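Local coordinates for protein ADP/ATP-dependent NAD(P)H-hydrate dehydratase (Bacillus subtilis, PDB 3RPZ) that dehydrates hydrated NAD(P)H in an ADP- or ATP-dependent reaction, returning the damaged cofactor to its usable form, at residues L204-L212 with V243-T254; L48-L58 with D219-C230. All coordinates share one frame; numbering follows the deposited sequence. Where two conformers were deposited one is given.

Contact 1. Residues L204-L212 with V243-T254; sequences LNPTGNGAL and VYLHGACAELWT. With AMP (adenosine monophosphate), chain C.
L212 sets its CG against A250 CB (3.6 Å) and its CD2 near H246 CE1, while its CB and CD1 lie against one face of the adenine, L212 CB 3.4 Å from AMP N9. A211 CB touches A250, W253 and T254 more loosely. Toward the N-terminal end of 243-254, T207 CG2 sits over the centre of the Y244 ring, 3.6 Å from the centroid and 12° off the normal, a CH-pi contact; P206 CG reaches the same ring obliquely. T207 OG1 lies between its backbone N and carbonyl carbon (chi1 67°), which turns it to the helix and leaves CG2 over the ring. It donates to Y244 O (2.7 Å) in the carbonyl plane, on a lone pair that A248 N does not monopolise, since Y244 O accepts from both. T207 OG1 in turn accepts from N205 ND2 (3.0 Å). G247 presents bare backbone: its CA is 3.3 Å from T207 OG1 and 3.6 Å from G208 CA. At the outer edge G208 N donates to E251 OE2 (2.9 Å) on its anti side, tilted from the carboxylate plane; N209 ND2 bonds weakly to A250 O. N209 OD1 accepts from A211 N, closing an Asx turn. These bonds are consistent with holding G208, N209 and L212 along the adenine.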
loop_
_atom_site.group_PDB
_atom_site.type_symbol
_atom_site.label_atom_id
_atom_site.label_comp_id
_atom_site.label_asym_id
_atom_site.label_seq_id
_atom_site.Cartn_x
_atom_site.Cartn_y
_atom_site.Cartn_z
ATOM N N LEU A 204 -12.828 8.165 -33.601
ATOM C CA LEU A 204 -11.415 8.066 -33.202
ATOM C C LEU A 204 -11.256 8.746 -31.862
ATOM O O LEU A 204 -11.857 9.784 -31.607
ATOM C CB LEU A 204 -10.488 8.720 -34.212
ATOM C CG LEU A 204 -10.507 8.169 -35.629
ATOM C CD1 LEU A 204 -9.441 8.894 -36.483
ATOM C CD2 LEU A 204 -10.279 6.654 -35.678
ATOM N N ASN A 205 -10.357 8.208 -31.048
ATOM C CA ASN A 205 -10.039 8.821 -29.775
ATOM C C ASN A 205 -8.842 9.752 -29.906
ATOM O O ASN A 205 -7.799 9.314 -30.404
ATOM C CB ASN A 205 -9.670 7.769 -28.749
ATOM C CG ASN A 205 -9.482 8.409 -27.398
ATOM O OD1 ASN A 205 -10.389 9.037 -26.875
ATOM N ND2 ASN A 205 -8.289 8.276 -26.839
ATOM N N PRO A 206 -8.967 11.018 -29.475
ATOM C CA PRO A 206 -7.873 11.969 -29.646
ATOM C C PRO A 206 -6.878 12.063 -28.500
ATOM O O PRO A 206 -5.921 12.852 -28.590
ATOM C CB PRO A 206 -8.611 13.318 -29.728
ATOM C CG PRO A 206 -9.815 13.145 -28.881
ATOM C CD PRO A 206 -10.220 11.688 -29.043
ATOM N N THR A 207 -7.088 11.318 -27.446
ATOM C CA THR A 207 -6.256 11.422 -26.257
ATOM C C THR A 207 -5.304 10.247 -26.072
ATOM O O THR A 207 -5.480 9.168 -26.598
ATOM C CB THR A 207 -7.114 11.570 -24.984
ATOM O OG1 THR A 207 -7.832 10.373 -24.776
ATOM C CG2 THR A 207 -8.049 12.752 -25.035
ATOM N N GLY A 208 -4.305 10.482 -25.234
ATOM C CA GLY A 208 -3.297 9.521 -24.909
ATOM C C GLY A 208 -1.952 9.740 -25.526
ATOM O O GLY A 208 -1.806 10.583 -26.427
ATOM N N ASN A 209 -0.937 9.063 -25.012
ATOM C CA ASN A 209 0.430 9.208 -25.494
ATOM C C ASN A 209 1.232 7.968 -25.166
ATOM O O ASN A 209 0.628 6.993 -24.634
ATOM C CB ASN A 209 1.072 10.477 -24.962
ATOM C CG ASN A 209 1.124 10.512 -23.474
ATOM O OD1 ASN A 209 1.373 9.476 -22.845
ATOM N ND2 ASN A 209 0.836 11.685 -22.848
ATOM N N GLY A 210 2.525 7.964 -25.470
ATOM C CA GLY A 210 3.331 6.777 -25.258
ATOM C C GLY A 210 3.525 6.383 -23.801
ATOM O O GLY A 210 4.047 5.304 -23.518
ATOM N N ALA A 211 3.095 7.202 -22.858
ATOM C CA ALA A 211 3.075 6.757 -21.451
ATOM C C ALA A 211 2.226 5.531 -21.290
ATOM O O ALA A 211 2.444 4.719 -20.373
ATOM C CB ALA A 211 2.655 7.862 -20.505
ATOM N N LEU A 212 1.239 5.365 -22.156
ATOM C CA LEU A 212 0.335 4.205 -22.125
ATOM C C LEU A 212 0.934 2.936 -22.701
ATOM O O LEU A 212 0.347 1.861 -22.565
ATOM C CB LEU A 212 -1.000 4.526 -22.830
ATOM C CG LEU A 212 -1.818 5.615 -22.177
ATOM C CD1 LEU A 212 -2.969 6.007 -23.093
ATOM C CD2 LEU A 212 -2.331 5.174 -20.807
ATOM N N VAL A 243 -12.594 5.452 -23.024
ATOM C CA VAL A 243 -11.391 5.481 -23.870
ATOM C C VAL A 243 -10.771 6.907 -23.825
ATOM O O VAL A 243 -9.548 7.086 -23.639
ATOM C CB VAL A 243 -11.719 5.089 -25.288
ATOM C CG1 VAL A 243 -10.521 5.260 -26.196
ATOM C CG2 VAL A 243 -12.184 3.631 -25.315
ATOM N N TYR A 244 -11.619 7.917 -23.882
ATOM C CA TYR A 244 -11.151 9.307 -23.862
ATOM C C TYR A 244 -10.488 9.670 -22.546
ATOM O O TYR A 244 -9.377 10.190 -22.519
ATOM C CB TYR A 244 -12.320 10.280 -24.148
ATOM C CG TYR A 244 -11.930 11.720 -24.266
ATOM C CD1 TYR A 244 -11.575 12.452 -23.151
ATOM C CD2 TYR A 244 -11.909 12.331 -25.490
ATOM C CE1 TYR A 244 -11.181 13.791 -23.277
ATOM C CE2 TYR A 244 -11.546 13.658 -25.611
ATOM C CZ TYR A 244 -11.171 14.353 -24.488
ATOM O OH TYR A 244 -10.775 15.729 -24.647
ATOM N N LEU A 245 -11.158 9.389 -21.449
ATOM C CA LEU A 245 -10.602 9.761 -20.146
ATOM C C LEU A 245 -9.354 8.971 -19.813
ATOM O O LEU A 245 -8.449 9.499 -19.193
ATOM C CB LEU A 245 -11.674 9.680 -19.056
ATOM C CG LEU A 245 -12.736 10.773 -19.157
ATOM C CD1 LEU A 245 -13.906 10.514 -18.196
ATOM C CD2 LEU A 245 -12.195 12.195 -18.960
ATOM N N HIS A 246 -9.303 7.699 -20.209
ATOM C CA HIS A 246 -8.086 6.868 -20.048
ATOM C C HIS A 246 -6.895 7.563 -20.688
ATOM O O HIS A 246 -5.865 7.750 -20.032
ATOM C CB HIS A 246 -8.388 5.510 -20.632
ATOM C CG HIS A 246 -7.267 4.528 -20.669
ATOM N ND1 HIS A 246 -6.510 4.323 -21.812
ATOM C CD2 HIS A 246 -6.811 3.653 -19.732
ATOM C CE1 HIS A 246 -5.659 3.318 -21.563
ATOM N NE2 HIS A 246 -5.833 2.888 -20.320
ATOM N N GLY A 247 -7.064 8.044 -21.913
ATOM C CA GLY A 247 -5.983 8.762 -22.580
ATOM C C GLY A 247 -5.692 10.096 -21.919
ATOM O O GLY A 247 -4.533 10.502 -21.789
ATOM N N ALA A 248 -6.727 10.821 -21.489
ATOM C CA ALA A 248 -6.554 12.108 -20.826
ATOM C C ALA A 248 -5.737 11.980 -19.544
ATOM O O ALA A 248 -5.004 12.900 -19.182
ATOM C CB ALA A 248 -7.911 12.771 -20.560
ATOM N N CYS A 249 -5.877 10.862 -18.845
ATOM C CA CYS A 249 -5.101 10.643 -17.628
ATOM C C CYS A 249 -3.623 10.575 -17.932
ATOM O O CYS A 249 -2.797 11.114 -17.173
ATOM C CB CYS A 249 -5.551 9.386 -16.908
ATOM S SG CYS A 249 -7.199 9.533 -16.124
ATOM N N ALA A 250 -3.243 9.892 -19.022
ATOM C CA ALA A 250 -1.847 9.868 -19.440
ATOM C C ALA A 250 -1.342 11.233 -19.846
ATOM O O ALA A 250 -0.187 11.560 -19.580
ATOM C CB ALA A 250 -1.683 8.874 -20.600
ATOM N N GLU A 251 -2.181 12.040 -20.461
ATOM C CA GLU A 251 -1.753 13.394 -20.832
ATOM C C GLU A 251 -1.547 14.268 -19.610
ATOM O O GLU A 251 -0.603 15.060 -19.601
ATOM C CB GLU A 251 -2.744 14.041 -21.789
ATOM C CG GLU A 251 -2.834 13.317 -23.110
ATOM C CD GLU A 251 -3.797 13.923 -24.094
ATOM O OE1 GLU A 251 -4.231 15.089 -23.883
ATOM O OE2 GLU A 251 -4.004 13.335 -25.152
ATOM N N LEU A 252 -2.376 14.152 -18.577
ATOM C CA LEU A 252 -2.134 14.844 -17.310
ATOM C C LEU A 252 -0.803 14.428 -16.756
ATOM O O LEU A 252 0.012 15.259 -16.358
ATOM C CB LEU A 252 -3.222 14.536 -16.267
ATOM C CG LEU A 252 -3.042 15.205 -14.885
ATOM C CD1 LEU A 252 -2.015 14.529 -13.987
ATOM C CD2 LEU A 252 -2.711 16.709 -15.023
ATOM N N TRP A 253 -0.553 13.119 -16.704
ATOM C CA TRP A 253 0.710 12.610 -16.143
ATOM C C TRP A 253 1.898 13.244 -16.744
ATOM O O TRP A 253 2.854 13.624 -16.040
ATOM C CB TRP A 253 0.843 11.107 -16.433
ATOM C CG TRP A 253 2.174 10.443 -16.031
ATOM C CD1 TRP A 253 3.215 10.079 -16.848
ATOM C CD2 TRP A 253 2.533 10.043 -14.724
ATOM N NE1 TRP A 253 4.206 9.489 -16.127
ATOM C CE2 TRP A 253 3.812 9.420 -14.828
ATOM C CE3 TRP A 253 1.933 10.163 -13.446
ATOM C CZ2 TRP A 253 4.451 8.917 -13.713
ATOM C CZ3 TRP A 253 2.539 9.646 -12.389
ATOM C CH2 TRP A 253 3.804 9.011 -12.511
ATOM N N THR A 254 1.921 13.338 -18.064
ATOM C CA THR A 254 3.112 13.812 -18.753
ATOM C C THR A 254 3.368 15.297 -18.608
ATOM O O THR A 254 4.429 15.810 -18.979
ATOM C CB THR A 254 3.199 13.368 -20.236
ATOM O OG1 THR A 254 1.970 13.750 -20.900
ATOM C CG2 THR A 254 3.376 11.905 -20.340
HETATM P P AMP C . -3.058 -3.181 -24.000
HETATM O O1P AMP C . -2.478 -3.085 -22.543
HETATM O O2P AMP C . -1.940 -3.570 -24.885
HETATM O O3P AMP C . -4.262 -4.099 -23.937
HETATM O "O5'" AMP C . -3.691 -1.803 -24.174
HETATM C "C5'" AMP C . -2.824 -0.612 -24.318
HETATM C "C4'" AMP C . -3.624 0.615 -24.053
HETATM O "O4'" AMP C . -2.744 1.787 -24.060
HETATM C "C3'" AMP C . -4.722 0.908 -25.052
HETATM O "O3'" AMP C . -5.718 1.701 -24.437
HETATM C "C2'" AMP C . -3.895 1.713 -26.067
HETATM O "O2'" AMP C . -4.704 2.443 -27.010
HETATM C "C1'" AMP C . -3.112 2.629 -25.154
HETATM N N9 AMP C . -1.835 3.048 -25.744
HETATM C C8 AMP C . -0.703 2.335 -25.800
HETATM N N7 AMP C . 0.298 3.023 -26.440
HETATM C C5 AMP C . -0.267 4.207 -26.751
HETATM C C6 AMP C . 0.218 5.407 -27.474
HETATM N N6 AMP C . 1.483 5.425 -27.936
HETATM N N1 AMP C . -0.667 6.391 -27.618
HETATM C C2 AMP C . -1.925 6.358 -27.155
HETATM N N3 AMP C . -2.458 5.280 -26.501
HETATM C C4 AMP C . -1.638 4.279 -26.363
HETATM O O HOH W 1 -5.587 15.278 -26.721
#

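Contact 2. Residues L48-L58 with D219-C230; sequences LAGLGAMRSGL and DTLTGMILGMLC. With NPW (beta-6-hydroxy-1,4,5,6-tetrahydronicotinamide adenine dinucleotide phosphate), chain D.
D219 CB packs on L48 CB at 4.2 Å, and from there the side chain leaves the helix pair for the bound hydrated cofactor. Its CG lies beside the backbone N (chi1 -54°) and faces the ligand, nearest NPW O6C. Beyond it, D219 OD1 accepts a hydrogen bond from NPW O2B (2.8 Å) and OD2 one from NPW O6C (2.6 Å), the hydroxyl on the hydrated ring. Behind it, helices 48-54 and 219-230 run at 31° with axes only 6.4 Å apart. Glycines make this closeness possible: G52, G223 and G227 bring bare backbone to the interface, G52 C lying 3.5 Å from G223 C. CA-H...O contacts make up much of it, with G223 CA 3.2 Å from A49 O and A53 CA 3.0 Å from G223 O, the latter at 131° at the hydrogen. A water links L48 O and T220 OG1. Past the helix, S56 OG donates to G52 O at 2.8 Å, nearly in line with the carbonyl, and lies against M224 CG, while S56 CB meets M228 CG; L58 CB meets C230 CB. No direct hydrogen bond joins the segments, so the pairing rests on close backbone contact. It sets D219 at the substrate's 6-hydroxyl, consistent with a part in dehydration, though geometry alone does not establish its role.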
loop_
_atom_site.group_PDB
_atom_site.type_symbol
_atom_site.label_atom_id
_atom_site.label_comp_id
_atom_site.label_asym_id
_atom_site.label_seq_id
_atom_site.Cartn_x
_atom_site.Cartn_y
_atom_site.Cartn_z
ATOM N N LEU A 48 -5.715 -4.111 -11.523
ATOM C CA LEU A 48 -5.750 -2.991 -12.420
ATOM C C LEU A 48 -7.146 -2.709 -12.960
ATOM O O LEU A 48 -7.646 -1.596 -12.934
ATOM C CB LEU A 48 -4.754 -3.197 -13.554
ATOM C CG LEU A 48 -3.286 -3.193 -13.155
ATOM C CD1 LEU A 48 -2.474 -3.595 -14.391
ATOM C CD2 LEU A 48 -2.846 -1.847 -12.625
ATOM N N ALA A 49 -7.814 -3.781 -13.432
ATOM C CA ALA A 49 -9.148 -3.611 -13.962
ATOM C C ALA A 49 -10.135 -3.298 -12.839
ATOM O O ALA A 49 -11.075 -2.529 -13.024
ATOM C CB ALA A 49 -9.565 -4.884 -14.742
ATOM N N GLY A 50 -9.946 -3.881 -11.661
ATOM C CA GLY A 50 -10.843 -3.591 -10.541
ATOM C C GLY A 50 -10.787 -2.154 -10.102
ATOM O O GLY A 50 -11.813 -1.525 -9.862
ATOM N N LEU A 51 -9.593 -1.600 -9.980
ATOM C CA LEU A 51 -9.418 -0.177 -9.668
ATOM C C LEU A 51 -10.012 0.690 -10.748
ATOM O O LEU A 51 -10.744 1.636 -10.451
ATOM C CB LEU A 51 -7.914 0.128 -9.533
ATOM C CG LEU A 51 -7.219 -0.272 -8.306
ATOM C CD1 LEU A 51 -5.724 -0.355 -8.514
ATOM C CD2 LEU A 51 -7.551 0.646 -7.110
ATOM N N GLY A 52 -9.784 0.365 -12.033
ATOM C CA GLY A 52 -10.409 1.134 -13.091
ATOM C C GLY A 52 -11.914 1.142 -12.989
ATOM O O GLY A 52 -12.564 2.169 -13.202
ATOM N N ALA A 53 -12.507 0.008 -12.668
ATOM C CA ALA A 53 -13.954 -0.130 -12.587
ATOM C C ALA A 53 -14.520 0.668 -11.405
ATOM O O ALA A 53 -15.486 1.414 -11.587
ATOM C CB ALA A 53 -14.338 -1.614 -12.552
ATOM N N MET A 54 -13.953 0.457 -10.224
ATOM C CA MET A 54 -14.527 1.116 -9.057
ATOM C C MET A 54 -14.321 2.606 -9.089
ATOM O O MET A 54 -15.131 3.348 -8.527
ATOM C CB MET A 54 -14.058 0.484 -7.754
ATOM C CG MET A 54 -14.404 -0.981 -7.665
ATOM S SD MET A 54 -14.588 -1.566 -5.956
ATOM C CE MET A 54 -16.143 -0.859 -5.623
ATOM N N ARG A 55 -13.254 3.074 -9.742
ATOM C CA ARG A 55 -13.060 4.504 -9.951
ATOM C C ARG A 55 -14.043 5.099 -10.929
ATOM O O ARG A 55 -14.165 6.324 -10.990
ATOM C CB ARG A 55 -11.649 4.736 -10.489
ATOM C CG ARG A 55 -10.552 4.741 -9.455
ATOM C CD ARG A 55 -10.598 5.961 -8.569
ATOM N NE ARG A 55 -9.441 6.086 -7.747
ATOM C CZ ARG A 55 -9.384 6.732 -6.598
ATOM N NH1 ARG A 55 -10.426 7.279 -6.067
ATOM N NH2 ARG A 55 -8.218 6.806 -5.972
ATOM N N SER A 56 -14.718 4.295 -11.741
ATOM C CA SER A 56 -15.479 4.759 -12.877
ATOM C C SER A 56 -16.968 4.766 -12.713
ATOM O O SER A 56 -17.728 4.632 -13.669
ATOM C CB SER A 56 -15.043 4.049 -14.140
ATOM O OG SER A 56 -13.680 4.401 -14.425
ATOM N N GLY A 57 -17.454 4.932 -11.482
ATOM C CA GLY A 57 -18.839 5.314 -11.263
ATOM C C GLY A 57 -19.881 4.209 -11.073
ATOM O O GLY A 57 -21.063 4.509 -11.027
ATOM N N LEU A 58 -19.436 2.962 -10.937
ATOM C CA LEU A 58 -20.340 1.861 -10.568
ATOM C C LEU A 58 -20.838 2.029 -9.120
ATOM O O LEU A 58 -20.418 2.940 -8.386
ATOM C CB LEU A 58 -19.703 0.506 -10.866
ATOM C CG LEU A 58 -18.313 0.255 -10.243
ATOM C CD1 LEU A 58 -18.357 0.316 -8.693
ATOM C CD2 LEU A 58 -17.786 -1.113 -10.662
ATOM N N ASP A 219 -5.567 -3.290 -19.339
ATOM C CA ASP A 219 -6.310 -3.934 -18.263
ATOM C C ASP A 219 -7.089 -2.876 -17.480
ATOM O O ASP A 219 -8.282 -3.049 -17.152
ATOM C CB ASP A 219 -5.360 -4.770 -17.392
ATOM C CG ASP A 219 -4.567 -5.755 -18.174
ATOM O OD1 ASP A 219 -5.138 -6.450 -19.069
ATOM O OD2 ASP A 219 -3.342 -5.874 -17.923
ATOM N N THR A 220 -6.426 -1.755 -17.120
ATOM C CA THR A 220 -7.096 -0.640 -16.516
ATOM C C THR A 220 -8.295 -0.148 -17.385
ATOM O O THR A 220 -9.378 0.164 -16.889
ATOM C CB THR A 220 -6.095 0.479 -16.293
ATOM O OG1 THR A 220 -5.071 0.051 -15.382
ATOM C CG2 THR A 220 -6.762 1.728 -15.731
ATOM N N LEU A 221 -8.054 0.018 -18.696
ATOM C CA LEU A 221 -9.099 0.481 -19.594
ATOM C C LEU A 221 -10.329 -0.416 -19.525
ATOM O O LEU A 221 -11.457 0.091 -19.463
ATOM C CB LEU A 221 -8.595 0.621 -21.040
ATOM C CG LEU A 221 -9.680 0.976 -22.027
ATOM C CD1 LEU A 221 -10.236 2.367 -21.787
ATOM C CD2 LEU A 221 -9.122 0.866 -23.467
ATOM N N THR A 222 -10.153 -1.740 -19.549
ATOM C CA THR A 222 -11.304 -2.640 -19.484
ATOM C C THR A 222 -12.153 -2.340 -18.266
ATOM O O THR A 222 -13.368 -2.274 -18.304
ATOM C CB THR A 222 -10.802 -4.070 -19.468
ATOM O OG1 THR A 222 -10.212 -4.319 -20.745
ATOM C CG2 THR A 222 -11.925 -5.080 -19.211
ATOM N N GLY A 223 -11.478 -2.131 -17.145
ATOM C CA GLY A 223 -12.198 -1.741 -15.922
ATOM C C GLY A 223 -12.914 -0.418 -16.016
ATOM O O GLY A 223 -14.074 -0.275 -15.586
ATOM N N MET A 224 -12.253 0.575 -16.587
ATOM C CA MET A 224 -12.903 1.871 -16.766
ATOM C C MET A 224 -14.191 1.765 -17.617
ATOM O O MET A 224 -15.228 2.338 -17.297
ATOM C CB MET A 224 -11.945 2.888 -17.342
ATOM C CG MET A 224 -10.867 3.282 -16.403
ATOM S SD MET A 224 -9.667 4.446 -17.110
ATOM C CE MET A 224 -10.695 5.814 -17.555
ATOM N N ILE A 225 -14.126 0.996 -18.712
ATOM C CA ILE A 225 -15.325 0.775 -19.523
ATOM C C ILE A 225 -16.428 0.108 -18.678
ATOM O O ILE A 225 -17.590 0.522 -18.718
ATOM C CB ILE A 225 -15.033 -0.052 -20.755
ATOM C CG1 ILE A 225 -14.008 0.647 -21.652
ATOM C CG2 ILE A 225 -16.278 -0.218 -21.610
ATOM C CD1 ILE A 225 -13.439 -0.230 -22.823
ATOM N N LEU A 226 -16.055 -0.892 -17.888
ATOM C CA LEU A 226 -17.000 -1.616 -17.068
ATOM C C LEU A 226 -17.736 -0.680 -16.101
ATOM O O LEU A 226 -18.936 -0.704 -15.991
ATOM C CB LEU A 226 -16.281 -2.712 -16.292
ATOM C CG LEU A 226 -17.158 -3.568 -15.363
ATOM C CD1 LEU A 226 -18.234 -4.325 -16.159
ATOM C CD2 LEU A 226 -16.289 -4.552 -14.548
ATOM N N GLY A 227 -16.994 0.143 -15.391
ATOM C CA GLY A 227 -17.629 1.095 -14.489
ATOM C C GLY A 227 -18.470 2.122 -15.232
ATOM O O GLY A 227 -19.604 2.442 -14.814
ATOM N N MET A 228 -17.957 2.666 -16.343
ATOM C CA MET A 228 -18.726 3.688 -17.048
ATOM C C MET A 228 -20.032 3.161 -17.611
ATOM O O MET A 228 -21.046 3.861 -17.647
ATOM C CB MET A 228 -17.860 4.450 -18.044
ATOM C CG MET A 228 -16.952 5.611 -17.230
ATOM S SD MET A 228 -16.049 6.439 -18.497
ATOM C CE MET A 228 -14.687 6.870 -17.423
ATOM N N LEU A 229 -20.063 1.891 -17.968
ATOM C CA LEU A 229 -21.326 1.255 -18.430
ATOM C C LEU A 229 -22.393 1.270 -17.351
ATOM O O LEU A 229 -23.602 1.167 -17.645
ATOM C CB LEU A 229 -21.083 -0.189 -18.869
ATOM C CG LEU A 229 -20.383 -0.352 -20.215
ATOM C CD1 LEU A 229 -19.845 -1.787 -20.327
ATOM C CD2 LEU A 229 -21.348 -0.012 -21.370
ATOM N N CYS A 230 -21.953 1.299 -16.093
ATOM C CA CYS A 230 -22.889 1.297 -14.974
ATOM C C CYS A 230 -23.488 2.645 -14.669
ATOM O O CYS A 230 -24.584 2.731 -14.083
ATOM C CB CYS A 230 -22.201 0.730 -13.714
ATOM S SG CYS A 230 -21.758 -1.004 -13.870
HETATM P P NPW D . 4.978 -6.911 -31.470
HETATM O O1 NPW D . 5.444 -8.308 -31.127
HETATM O O2 NPW D . 5.313 -5.819 -30.507
HETATM O O3 NPW D . 5.286 -6.483 -32.916
HETATM P PA NPW D . -0.127 -10.496 -26.397
HETATM P PB NPW D . -0.472 -8.948 -23.958
HETATM C C1A NPW D . 1.132 -7.082 -30.796
HETATM C C1B NPW D . -2.220 -9.898 -19.689
HETATM N N1C NPW D . -1.516 -8.824 -19.030
HETATM N N1D NPW D . 0.721 -2.427 -32.856
HETATM C C2A NPW D . 2.588 -7.344 -30.413
HETATM O O2A NPW D . 3.365 -6.998 -31.541
HETATM C C2B NPW D . -3.355 -9.449 -20.616
HETATM O O2B NPW D . -4.500 -9.041 -19.910
HETATM C C2C NPW D . -1.295 -8.770 -17.744
HETATM C C2D NPW D . 1.265 -3.549 -33.348
HETATM C C3A NPW D . 2.584 -8.832 -30.106
HETATM O O3A NPW D . 2.644 -9.647 -31.296
HETATM C C3B NPW D . -3.541 -10.767 -21.395
HETATM O O3B NPW D . -4.368 -11.626 -20.597
HETATM C C3C NPW D . -0.591 -7.989 -16.975
HETATM N N3D NPW D . 1.355 -4.757 -32.768
HETATM C C4B NPW D . -2.107 -11.314 -21.464
HETATM O O4B NPW D . -1.288 -10.580 -20.508
HETATM C C4C NPW D . 0.208 -6.911 -17.697
HETATM C C4D NPW D . 0.773 -4.752 -31.562
HETATM O O4D NPW D . 0.389 -7.969 -29.954
HETATM C C4E NPW D . 1.219 -8.995 -29.465
HETATM C C5A NPW D . 0.197 -3.617 -30.928
HETATM C C5B NPW D . -1.470 -11.161 -22.848
HETATM O O5B NPW D . -1.670 -9.837 -23.348
HETATM C C5C NPW D . 0.425 -7.327 -19.141
HETATM C C5E NPW D . 1.264 -8.849 -27.943
HETATM O O5E NPW D . 0.017 -9.288 -27.417
HETATM C C6C NPW D . -0.913 -7.713 -19.830
HETATM O O6C NPW D . -1.834 -6.630 -19.918
HETATM C C6D NPW D . 0.164 -2.365 -31.625
HETATM N N6D NPW D . -0.351 -1.231 -31.179
HETATM N N7A NPW D . -0.270 -3.881 -29.655
HETATM C C7C NPW D . -0.604 -8.045 -15.542
HETATM N N7C NPW D . 0.121 -7.167 -14.865
HETATM O O7C NPW D . -1.253 -8.945 -14.950
HETATM C C8A NPW D . 0.039 -5.224 -29.482
HETATM N N9A NPW D . 0.659 -5.707 -30.667
HETATM O OA1 NPW D . 0.830 -11.580 -26.670
HETATM O OA2 NPW D . -1.553 -10.712 -26.508
HETATM O OA3 NPW D . 0.316 -9.898 -24.972
HETATM O OB1 NPW D . -1.136 -7.817 -24.605
HETATM O OB2 NPW D . 0.556 -8.666 -22.908
HETATM O O HOH W 2 -5.845 0.570 -12.687
#

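How the contacts relate
Contacts 1 and 2 lie with centres about 16 Å apart and alternate along the chain: the loop 204-212 leads into helix 217-231, which is followed directly by helix 235-256. Those two helices pack together, H246 N lying 3.5 Å from M224 CE, H246 NE2 3.6 Å from L221 CB, and L245 CD1 3.8 Å from M228 CE. Contact 1 serves the AMP site and contact 2 the hydrated-cofactor site; L221 of 219-230 also belongs to the AMP pocket. A bound magnesium ion is about 4 Å from the D219 side chain and about 9 Å from that of H246, while the D219 side chain is about 5 Å from AMP.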